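Local coordinates for protein DNA polymerase sliding clamp 2 (PDB 3LX2) that forms a ring-shaped homotrimer that probably encircles DNA as a moving platform, tethering the replicative polymerase and other proteins to it, at residues P161-F166 against R176-M181; W130-V135 against L187-K192. One frame throughout, in Å; residues are numbered along the deposited sequence.

Contact 1 of 2, residues P161-F166 against R176-M181; sequences PEKLTF and RTVLTM
The beta hairpin of strands 164-169 and 174-179 ends here, where Leu-164 to Phe-166 run antiparallel to Thr-177 to Leu-179 at the edge that a four-stranded sheet of the C-terminal PCNA domain has within this chain. Leu-164 pairs with Leu-179 and Phe-166 with Thr-177 as hydrogen-bonded pairs, two backbone bonds each; the shortest runs from Leu-179 N to Leu-164 O, 2.6 Å. Between them Thr-165 and Val-178 form the non-hydrogen-bonded pair, their CA atoms 4.2 Å apart. Here the two side chains lie alongside each other, pointing the same way. Thr-165 OG1 sits beside its own backbone N (chi1 -51°) and meets Val-178 CG2 at 3.6 Å, while the methyl CG2, on the other branch, packs against Arg-176 CG at 3.5 Å and lies over one face of the guanidinium. Val-178 CG2 is shared: its second neighbour is Lys-163 CG, 3.7 Å away, so the methyl is wedged between the hydroxyl and the aliphatic part of the lysine. Beyond the last pair, Thr-180 CG2 lies against Glu-162 O, 3.5 Å away, and Thr-180 OG1 bonds to Glu-182 N.

The other face carries Leu-164, Phe-166, Thr-177 and Leu-179. Leu-179 CG approaches the Phe-166 ring at its edge, 4.4 Å from CE2, and Leu-164 CB and Leu-179 CB are 4.2 Å apart. Phe-157 packs edge-to-face with the same phenyl ring, and helix 138-151 adds Leu-141 and Ala-144. Arg-176 to Val-178 also pair antiparallel with a strand of the second subunit, whose Thr-109 OG1 is hydrogen-bonded to Thr-177 OG1. A hairpin edge that continues the sheet into the next subunit is the hallmark of the interface closing the PCNA ring.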
# COMPACT_ATOMS: atom_id res chain seq x y z
N PRO A 161 38.01 11.98 12.95
CA PRO A 161 38.42 12.10 11.55
C PRO A 161 38.28 10.81 10.71
O PRO A 161 38.30 10.90 9.48
CB PRO A 161 39.89 12.52 11.65
CG PRO A 161 40.01 13.14 12.99
CD PRO A 161 39.15 12.27 13.83
N GLU A 162 38.15 9.66 11.38
CA GLU A 162 37.95 8.37 10.69
C GLU A 162 36.53 7.88 10.88
O GLU A 162 36.15 6.86 10.28
CB GLU A 162 38.87 7.26 11.24
CG GLU A 162 40.40 7.43 11.09
CD GLU A 162 41.02 8.34 12.17
OE1 GLU A 162 40.35 8.64 13.20
OE2 GLU A 162 42.19 8.74 11.95
N LYS A 163 35.77 8.58 11.71
CA LYS A 163 34.55 8.01 12.27
C LYS A 163 33.34 8.94 12.28
O LYS A 163 33.34 10.01 12.96
CB LYS A 163 34.83 7.47 13.69
CG LYS A 163 34.17 6.10 13.99
CD LYS A 163 34.69 5.50 15.32
CE LYS A 163 35.10 4.00 15.17
NZ LYS A 163 35.97 3.53 16.31
N LEU A 164 32.30 8.52 11.55
CA LEU A 164 31.00 9.18 11.56
C LEU A 164 29.98 8.26 12.20
O LEU A 164 29.66 7.18 11.67
CB LEU A 164 30.54 9.59 10.14
CG LEU A 164 29.24 10.42 10.08
CD1 LEU A 164 29.45 11.82 10.55
CD2 LEU A 164 28.65 10.44 8.69
N THR A 165 29.47 8.69 13.34
CA THR A 165 28.62 7.84 14.16
C THR A 165 27.31 8.56 14.49
O THR A 165 27.36 9.70 14.94
CB THR A 165 29.33 7.56 15.53
OG1 THR A 165 30.68 7.08 15.35
CG2 THR A 165 28.50 6.56 16.36
N PHE A 166 26.17 7.88 14.30
CA PHE A 166 24.85 8.37 14.70
C PHE A 166 24.17 7.55 15.83
O PHE A 166 23.81 6.39 15.62
CB PHE A 166 23.92 8.31 13.52
CG PHE A 166 24.48 8.89 12.29
CD1 PHE A 166 24.44 10.27 12.09
CD2 PHE A 166 25.07 8.07 11.33
CE1 PHE A 166 24.98 10.82 10.94
CE2 PHE A 166 25.59 8.62 10.18
CZ PHE A 166 25.54 10.00 9.99
N ARG A 176 23.74 2.65 18.04
CA ARG A 176 24.85 3.22 17.32
C ARG A 176 24.82 2.70 15.84
O ARG A 176 24.76 1.49 15.56
CB ARG A 176 26.12 2.84 18.08
CG ARG A 176 27.37 3.58 17.76
CD ARG A 176 28.50 3.22 18.75
NE ARG A 176 28.56 4.18 19.87
CZ ARG A 176 29.64 4.91 20.21
NH1 ARG A 176 30.77 4.76 19.52
NH2 ARG A 176 29.59 5.77 21.24
N THR A 177 24.77 3.62 14.90
CA THR A 177 25.13 3.33 13.52
C THR A 177 26.46 4.04 13.28
O THR A 177 26.56 5.26 13.54
CB THR A 177 24.15 3.92 12.54
OG1 THR A 177 22.92 3.19 12.57
CG2 THR A 177 24.72 3.84 11.16
N VAL A 178 27.46 3.31 12.77
CA VAL A 178 28.78 3.92 12.55
C VAL A 178 29.41 3.72 11.17
O VAL A 178 29.59 2.59 10.70
CB VAL A 178 29.75 3.58 13.71
CG1 VAL A 178 29.73 2.10 14.02
CG2 VAL A 178 31.16 4.05 13.40
N LEU A 179 29.76 4.84 10.53
CA LEU A 179 30.32 4.88 9.17
C LEU A 179 31.77 5.31 9.12
O LEU A 179 32.16 6.32 9.70
CB LEU A 179 29.59 5.90 8.32
CG LEU A 179 28.11 5.74 8.05
CD1 LEU A 179 27.77 6.64 6.88
CD2 LEU A 179 27.78 4.26 7.76
N THR A 180 32.56 4.54 8.38
CA THR A 180 33.96 4.92 8.09
C THR A 180 34.14 5.02 6.55
O THR A 180 33.22 4.68 5.76
CB THR A 180 35.02 3.90 8.66
OG1 THR A 180 34.94 2.64 7.96
CG2 THR A 180 34.82 3.65 10.15
N MET A 181 35.33 5.45 6.14
CA MET A 181 35.67 5.43 4.72
C MET A 181 35.51 4.05 4.04
O MET A 181 35.35 3.97 2.82
CB MET A 181 37.02 6.11 4.43
CG MET A 181 36.91 7.65 4.33
SD MET A 181 35.49 8.30 3.39
CE MET A 181 35.76 7.70 1.73

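Contact 2 of 2, residues W130-V135 against L187-K192; sequences WTVKAV and LDLEHK
Val-135 O is gripped by two successive backbone N-H groups of the opposing strand, firmly by Leu-187 N at 2.8 Å and only weakly by Asp-188 N at 3.4 Å. Two residues facing one in this way make a classic beta bulge, set in the antiparallel pairing of strand 132-137 with strand 186-191, an outermost strand of its sheet within the chain. Past the bulge the pairing is regular: Val-135 N returns a bond to Asp-188 O, Lys-133 and Glu-190 exchange two, and Lys-192 N closes the row on Thr-131 O, nearly straight at 176°. A second classic bulge, Thr-131 and Val-132 opposite Phe-222, lies on the far side of strand 132-137, where strand 217-222 runs.

One face carries Val-135, Asp-188, Lys-133 and Glu-190. Val-135 CG2 rests on Asp-188 CB, 3.8 Å away, and its other methyl, CG1, meets Leu-187 CD1 at 4.1 Å. Lys-133 NZ and Asp-188 OD2 stay 5.2 Å apart, opposite charges that may attract without touching.

Val-132, Ala-134, Leu-189 and His-191 share the reverse face. Leu-189 CD1 reaches across to Ala-134 CB at 4.0 Å and to Val-132 CG1 at 4.1 Å, carried there by a CG anti to the backbone N (chi1 173°). Val-132 also touches Phe-222 of strand 217-222 and Ala-196 of strand 196-201. His-191 NE2 makes a weak hydrogen bond to Ala-159 O, which may help to set the turn of the imidazole. At the Lys-192 end of this face, Val-132 CG2 makes a CH-pi contact over the centre of the His-191 ring, 4.0 Å from its centroid and 13° off the normal.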
# COMPACT_ATOMS: atom_id res chain seq x y z
N TRP A 130 31.35 25.38 11.84
CA TRP A 130 31.20 23.94 11.69
C TRP A 130 32.56 23.30 11.77
O TRP A 130 33.48 23.69 11.07
CB TRP A 130 30.54 23.56 10.36
CG TRP A 130 29.07 23.89 10.25
CD1 TRP A 130 28.06 23.50 11.10
CD2 TRP A 130 28.45 24.66 9.23
NE1 TRP A 130 26.85 23.99 10.66
CE2 TRP A 130 27.06 24.71 9.52
CE3 TRP A 130 28.92 25.32 8.09
CZ2 TRP A 130 26.15 25.39 8.71
CZ3 TRP A 130 28.02 25.98 7.28
CH2 TRP A 130 26.65 26.01 7.60
N THR A 131 32.70 22.30 12.62
CA THR A 131 33.95 21.56 12.70
C THR A 131 33.92 20.29 11.87
O THR A 131 34.94 19.89 11.33
CB THR A 131 34.42 21.33 14.20
OG1 THR A 131 33.43 20.62 14.96
CG2 THR A 131 34.66 22.71 14.87
N VAL A 132 32.76 19.66 11.71
CA VAL A 132 32.68 18.46 10.85
C VAL A 132 32.07 18.78 9.49
O VAL A 132 31.26 19.70 9.39
CB VAL A 132 31.85 17.33 11.50
CG1 VAL A 132 31.80 16.10 10.61
CG2 VAL A 132 32.43 16.96 12.85
N LYS A 133 32.43 18.02 8.47
CA LYS A 133 31.71 18.05 7.21
C LYS A 133 31.83 16.69 6.58
O LYS A 133 32.93 16.13 6.51
CB LYS A 133 32.24 19.10 6.22
CG LYS A 133 31.87 18.72 4.78
CD LYS A 133 32.34 19.67 3.69
CE LYS A 133 31.40 19.59 2.45
NZ LYS A 133 32.02 20.17 1.21
N ALA A 134 30.71 16.16 6.06
CA ALA A 134 30.73 14.85 5.48
C ALA A 134 29.85 14.83 4.27
O ALA A 134 29.06 15.73 4.10
CB ALA A 134 30.28 13.83 6.47
N VAL A 135 30.02 13.83 3.41
CA VAL A 135 29.08 13.58 2.32
C VAL A 135 28.67 12.15 2.53
O VAL A 135 29.52 11.26 2.64
CB VAL A 135 29.69 13.72 0.88
CG1 VAL A 135 28.57 13.71 -0.17
CG2 VAL A 135 30.53 14.99 0.73
N LEU A 187 30.94 9.14 1.61
CA LEU A 187 31.79 9.43 0.44
C LEU A 187 32.99 10.27 0.86
O LEU A 187 34.03 10.23 0.19
CB LEU A 187 31.03 10.12 -0.67
CG LEU A 187 29.83 9.46 -1.35
CD1 LEU A 187 29.35 10.39 -2.46
CD2 LEU A 187 30.18 8.11 -1.93
N ASP A 188 32.87 10.98 1.98
CA ASP A 188 33.87 11.98 2.33
C ASP A 188 33.70 12.43 3.76
O ASP A 188 32.58 12.56 4.24
CB ASP A 188 33.75 13.18 1.38
CG ASP A 188 34.71 14.31 1.74
OD1 ASP A 188 35.89 14.03 2.01
OD2 ASP A 188 34.27 15.49 1.76
N LEU A 189 34.81 12.69 4.44
CA LEU A 189 34.75 13.05 5.84
C LEU A 189 35.91 13.91 6.30
O LEU A 189 37.06 13.49 6.31
CB LEU A 189 34.61 11.81 6.71
CG LEU A 189 34.69 12.06 8.21
CD1 LEU A 189 33.54 12.97 8.66
CD2 LEU A 189 34.67 10.72 8.90
N GLU A 190 35.59 15.12 6.72
CA GLU A 190 36.61 16.06 7.05
C GLU A 190 36.28 16.60 8.44
O GLU A 190 35.16 17.04 8.69
CB GLU A 190 36.65 17.16 5.99
CG GLU A 190 38.03 17.71 5.69
CD GLU A 190 39.05 16.62 5.27
OE1 GLU A 190 38.86 15.97 4.22
OE2 GLU A 190 40.05 16.43 6.01
N HIS A 191 37.24 16.46 9.36
CA HIS A 191 37.16 17.01 10.70
C HIS A 191 38.21 18.09 10.85
O HIS A 191 39.40 17.84 10.60
CB HIS A 191 37.44 15.92 11.75
CG HIS A 191 36.75 16.15 13.06
ND1 HIS A 191 36.70 17.39 13.69
CD2 HIS A 191 36.07 15.30 13.87
CE1 HIS A 191 36.02 17.28 14.82
NE2 HIS A 191 35.63 16.02 14.95
N LYS A 192 37.78 19.29 11.22
CA LYS A 192 38.68 20.38 11.62
C LYS A 192 38.86 20.38 13.14
O LYS A 192 38.61 21.38 13.81
CB LYS A 192 38.19 21.75 11.14
CG LYS A 192 39.12 22.46 10.16
CD LYS A 192 38.60 23.85 9.84
CE LYS A 192 37.41 23.78 8.90
NZ LYS A 192 36.68 25.09 8.90

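From the N terminus, the chain runs through 130-135 in the C-terminal half, passes helix 138-151 and strand 154-159, and then forms the hairpin of contact 1, a short loop with 161-166 and 176-181 at its ends. It next reaches 187-192, whose pairing with 130-135 in contact 2 closes a much longer loop that contains the whole hairpin; the contacts are nested and do not cross. They belong to different sheets: contact 1 to the four-stranded one at the subunit interface, contact 2 to the long one spanning both domains. The two contacts touch, with Leu-189 CD2 against Pro-161 O and Lys-163 N, and Met-181 CE against Leu-187 O.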